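Local coordinates for protein mnemiopsin 1 (Mnemiopsis leidyi, PDB 5VP3) that probably emits light when calcium binds its EF-hands, as a calcium-regulated photoprotein of a bioluminescent ctenophore, at residues T164-Q167 with K168-D172; G175-E178 with R179-V183. All blocks are in the same frame, centred on the assembly; numbering follows the deposited sequence.

Contact 1 (T164-Q167 with K168-D172); sequences TFFQ and KADTD. With CD (cadmium ion), chain D.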
loop_
_atom_site.group_PDB
_atom_site.type_symbol
_atom_site.label_atom_id
_atom_site.label_comp_id
_atom_site.label_asym_id
_atom_site.label_seq_id
_atom_site.Cartn_x
_atom_site.Cartn_y
_atom_site.Cartn_z
ATOM N N THR A 164 8.066 15.722 6.625
ATOM C CA THR A 164 8.935 14.718 7.242
ATOM C C THR A 164 9.299 13.618 6.255
ATOM O O THR A 164 10.482 13.315 6.046
ATOM C CB THR A 164 8.232 14.106 8.462
ATOM O OG1 THR A 164 7.661 15.147 9.269
ATOM C CG2 THR A 164 9.197 13.266 9.296
ATOM N N PHE A 165 8.282 12.965 5.683
ATOM C CA PHE A 165 8.513 11.868 4.750
ATOM C C PHE A 165 9.355 12.328 3.577
ATOM O O PHE A 165 10.278 11.634 3.146
ATOM C CB PHE A 165 7.195 11.340 4.208
ATOM C CG PHE A 165 6.392 10.561 5.186
ATOM C CD1 PHE A 165 6.768 9.268 5.547
ATOM C CD2 PHE A 165 5.221 11.092 5.706
ATOM C CE1 PHE A 165 6.006 8.529 6.438
ATOM C CE2 PHE A 165 4.453 10.363 6.594
ATOM C CZ PHE A 165 4.849 9.071 6.961
ATOM N N PHE A 166 9.030 13.498 3.044
ATOM C CA PHE A 166 9.714 14.007 1.873
ATOM C C PHE A 166 11.192 14.178 2.162
ATOM O O PHE A 166 12.045 13.627 1.464
ATOM C CB PHE A 166 9.087 15.328 1.463
ATOM C CG PHE A 166 9.343 15.699 0.053
ATOM C CD1 PHE A 166 10.569 16.182 -0.335
ATOM C CD2 PHE A 166 8.356 15.552 -0.892
ATOM C CE1 PHE A 166 10.814 16.536 -1.650
ATOM C CE2 PHE A 166 8.588 15.900 -2.203
ATOM C CZ PHE A 166 9.832 16.393 -2.585
ATOM N N GLN A 167 11.516 14.947 3.203
ATOM C CA GLN A 167 12.908 15.074 3.623
ATOM C C GLN A 167 13.591 13.714 3.699
ATOM O O GLN A 167 14.752 13.574 3.307
ATOM C CB GLN A 167 12.985 15.775 4.978
ATOM C CG GLN A 167 14.405 16.045 5.466
ATOM C CD GLN A 167 14.786 17.520 5.376
ATOM O OE1 GLN A 167 13.954 18.398 5.640
ATOM N NE2 GLN A 167 16.047 17.802 5.004
ATOM N N LYS A 168 12.902 12.700 4.207
ATOM C CA LYS A 168 13.606 11.451 4.417
ATOM C C LYS A 168 13.795 10.688 3.127
ATOM O O LYS A 168 14.762 9.925 3.004
ATOM C CB LYS A 168 12.886 10.596 5.455
ATOM C CG LYS A 168 13.541 10.717 6.828
ATOM C CD LYS A 168 12.858 9.892 7.911
ATOM C CE LYS A 168 11.651 10.620 8.512
ATOM N NZ LYS A 168 11.381 10.182 9.921
ATOM N N ALA A 169 12.922 10.887 2.145
ATOM C CA ALA A 169 13.026 10.116 0.916
ATOM C C ALA A 169 13.777 10.847 -0.196
ATOM O O ALA A 169 14.278 10.198 -1.120
ATOM C CB ALA A 169 11.631 9.733 0.443
ATOM N N ASP A 170 13.878 12.172 -0.125
ATOM C CA ASP A 170 14.565 12.957 -1.161
ATOM C C ASP A 170 16.052 13.027 -0.827
ATOM O O ASP A 170 16.612 14.078 -0.525
ATOM C CB ASP A 170 13.978 14.351 -1.260
ATOM C CG ASP A 170 14.691 15.229 -2.280
ATOM O OD1 ASP A 170 15.301 14.693 -3.245
ATOM O OD2 ASP A 170 14.593 16.460 -2.110
ATOM N N THR A 171 16.694 11.872 -0.872
ATOM C CA THR A 171 18.104 11.816 -0.498
ATOM C C THR A 171 19.000 12.389 -1.593
ATOM O O THR A 171 20.166 12.695 -1.330
ATOM C CB THR A 171 18.488 10.366 -0.201
ATOM O OG1 THR A 171 18.083 9.572 -1.299
ATOM C CG2 THR A 171 17.789 9.836 1.047
ATOM N N ASP A 172 18.467 12.410 -2.819
ATOM C CA ASP A 172 18.872 13.210 -3.981
ATOM C C ASP A 172 19.137 14.668 -3.664
ATOM O O ASP A 172 19.879 15.342 -4.393
ATOM C CB ASP A 172 17.688 13.180 -5.021
ATOM C CG ASP A 172 18.003 12.417 -6.225
ATOM O OD1 ASP A 172 19.196 12.120 -6.432
ATOM O OD2 ASP A 172 17.080 12.113 -6.994
HETATM CD CD CD D . 14.971 13.523 -5.109
HETATM O O HOH W 1 16.085 15.384 1.866
#

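Contact 2 (G175-E178 with R179-V183); sequences GKLE and RPELV. With CD (cadmium ion), chain D.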
loop_
_atom_site.group_PDB
_atom_site.type_symbol
_atom_site.label_atom_id
_atom_site.label_comp_id
_atom_site.label_asym_id
_atom_site.label_seq_id
_atom_site.Cartn_x
_atom_site.Cartn_y
_atom_site.Cartn_z
ATOM N N GLY A 175 14.727 18.442 -4.203
ATOM C CA GLY A 175 13.437 19.050 -3.929
ATOM C C GLY A 175 12.265 18.353 -4.594
ATOM O O GLY A 175 11.153 18.872 -4.533
ATOM N N LYS A 176 12.481 17.186 -5.218
ATOM C CA LYS A 176 11.429 16.363 -5.805
ATOM C C LYS A 176 11.652 14.911 -5.386
ATOM O O LYS A 176 12.790 14.483 -5.175
ATOM C CB LYS A 176 11.427 16.426 -7.346
ATOM C CG LYS A 176 11.645 17.812 -7.960
ATOM C CD LYS A 176 10.351 18.596 -8.052
ATOM C CE LYS A 176 10.465 19.716 -9.052
ATOM N NZ LYS A 176 10.607 19.242 -10.449
ATOM N N LEU A 177 10.563 14.145 -5.297
ATOM C CA LEU A 177 10.657 12.685 -5.220
ATOM C C LEU A 177 10.622 12.127 -6.633
ATOM O O LEU A 177 9.602 12.223 -7.313
ATOM C CB LEU A 177 9.529 12.098 -4.396
ATOM C CG LEU A 177 9.454 12.544 -2.967
ATOM C CD1 LEU A 177 8.230 11.874 -2.307
ATOM C CD2 LEU A 177 10.719 12.208 -2.231
ATOM N N GLU A 178 11.758 11.608 -7.092
ATOM C CA GLU A 178 11.794 10.824 -8.315
ATOM C C GLU A 178 11.219 9.428 -8.021
ATOM O O GLU A 178 11.010 9.059 -6.864
ATOM C CB GLU A 178 13.231 10.781 -8.841
ATOM C CG GLU A 178 13.767 12.167 -9.288
ATOM C CD GLU A 178 14.184 13.122 -8.172
ATOM O OE1 GLU A 178 14.589 12.674 -7.062
ATOM O OE2 GLU A 178 14.090 14.358 -8.423
ATOM N N ARG A 179 10.989 8.639 -9.075
ATOM C CA ARG A 179 10.202 7.415 -8.915
ATOM C C ARG A 179 10.793 6.435 -7.903
ATOM O O ARG A 179 10.009 5.824 -7.157
ATOM C CB ARG A 179 9.982 6.750 -10.286
ATOM C CG ARG A 179 8.985 7.518 -11.181
ATOM C CD ARG A 179 8.703 6.871 -12.559
ATOM N NE ARG A 179 7.730 7.666 -13.317
ATOM C CZ ARG A 179 8.041 8.700 -14.109
ATOM N NH1 ARG A 179 9.303 9.066 -14.280
ATOM N NH2 ARG A 179 7.084 9.387 -14.733
ATOM N N PRO A 180 12.116 6.241 -7.809
ATOM C CA PRO A 180 12.657 5.349 -6.762
ATOM C C PRO A 180 12.502 5.890 -5.367
ATOM O O PRO A 180 12.478 5.128 -4.392
ATOM C CB PRO A 180 14.141 5.215 -7.142
ATOM C CG PRO A 180 14.224 5.642 -8.592
ATOM C CD PRO A 180 13.157 6.689 -8.749
ATOM N N GLU A 181 12.381 7.185 -5.220
ATOM C CA GLU A 181 12.240 7.707 -3.888
ATOM C C GLU A 181 10.803 7.603 -3.416
ATOM O O GLU A 181 10.559 7.524 -2.211
ATOM C CB GLU A 181 12.724 9.150 -3.845
ATOM C CG GLU A 181 14.210 9.304 -4.224
ATOM C CD GLU A 181 14.669 10.741 -4.254
ATOM O OE1 GLU A 181 13.786 11.574 -4.526
ATOM O OE2 GLU A 181 15.869 11.034 -3.932
ATOM N N LEU A 182 9.844 7.645 -4.332
ATOM C CA LEU A 182 8.477 7.432 -3.889
ATOM C C LEU A 182 8.275 5.951 -3.578
ATOM O O LEU A 182 7.593 5.608 -2.608
ATOM C CB LEU A 182 7.482 7.932 -4.933
ATOM C CG LEU A 182 6.013 7.894 -4.516
ATOM C CD1 LEU A 182 5.652 8.895 -3.468
ATOM C CD2 LEU A 182 5.061 8.053 -5.677
ATOM N N VAL A 183 8.943 5.068 -4.330
ATOM C CA VAL A 183 8.942 3.659 -3.955
ATOM C C VAL A 183 9.436 3.516 -2.528
ATOM O O VAL A 183 8.778 2.904 -1.672
ATOM C CB VAL A 183 9.800 2.832 -4.931
ATOM C CG1 VAL A 183 9.982 1.396 -4.427
ATOM C CG2 VAL A 183 9.178 2.812 -6.263
HETATM CD CD CD D . 14.971 13.523 -5.109
#

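Contact 1 (T164-Q167 with K168-D172)
The entering helix of an EF-hand ends here and hands over to the metal-binding loop, with F166 and D170 meeting one turn apart. D170 N donates to F166 O over 2.8 Å and closes the last turn before the chain leaves helical geometry at D170. The turns before it are held by A169 N to F165 O and by K168 N to T164 O, while A169 N also makes a weak bond to F166 O. D170 opens the loop: its OD1 binds the cadmium ion at 2.2 Å, and OD2 is hydrogen-bonded to G175 N, which fixes the rotation of the carboxylate. A short aspartate suits this place because it reaches the metal straight from the helix end. With CG anti to the backbone N (chi1 -159°), the F166 ring runs beside D170, and OD2 lies at the ring edge, 3.8 Å from CE1, the ring and carboxylate planes being 80° apart. The buried F166 side chain also packs on L177 and on V145 and L148 of helix 145-154. On the exposed side, K168 bends at chi3 and runs alongside T164, its CE 3.7 Å from the methyl CG2, an aliphatic contact suited to a long lysine. A water bridges the end of the helix, donating to Q167 O at 2.7 Å and to D170 O at 2.8 Å.

Contact 2 (G175-E178 with R179-V183)
The second half of an EF-hand loop runs here into its exiting helix, and K176, E178 and E181 bind one cadmium ion. Three of the metal bonds come from here: K176 gives its backbone O, at 2.4 Å from the cadmium ion, so the side chain is left to turn away and form a salt bridge with D140 of the neighbouring EF-hand loop. E178 OE1 binds the ion at 2.2 Å and E181 OE1 at 2.4 Å; D170 and T174 complete the site. The two glutamates lie side by side with their carboxylate planes 55° apart, and their OE1 atoms approach to 2.9 Å, a closeness of like charges that the shared cation would offset. E178 gets there by a bend at chi2 (77°), whereas E181, in the first turn of the helix, reaches in with a chain extended beyond CG. Among the hydrogen bonds, E178 N donates to E181 OE1 from above the carboxylate plane, and E181 OE2 is bound by D172 N, so both oxygens are engaged. E178 occupies the N-cap position; its O accepts from both L182 N and E181 N, so two bonds grip one oxygen at the helix start. P180, lacking an N-H, fits the first turn, where no helical acceptor precedes it. Apolar packing is supplied by two leucines: L177, which also touches A169 of helix 161-169, crosses L182 at about a right angle, with CD1 to CD1 at 4.1 Å.

Overall arrangement
Contacts 1 and 2 follow each other along one EF-hand, contact 1 at the end of helix 161-169 and contact 2 at the start of helix 179-190, with centres about 8 Å apart and the same cadmium ion between them. Each is partly buried: F166, A169, L177 and L182 lie inside together with the metal-binding D170 and E181, while T164, Q167, K168 and R179 are at the surface. Their chemistry differs with position: contact 1 is mostly helix-end backbone bonding and brings one ligand to the metal, whereas contact 2 brings three, two carboxylates and a backbone carbonyl. They also join directly, by a polar bond across the loop and by apolar packing.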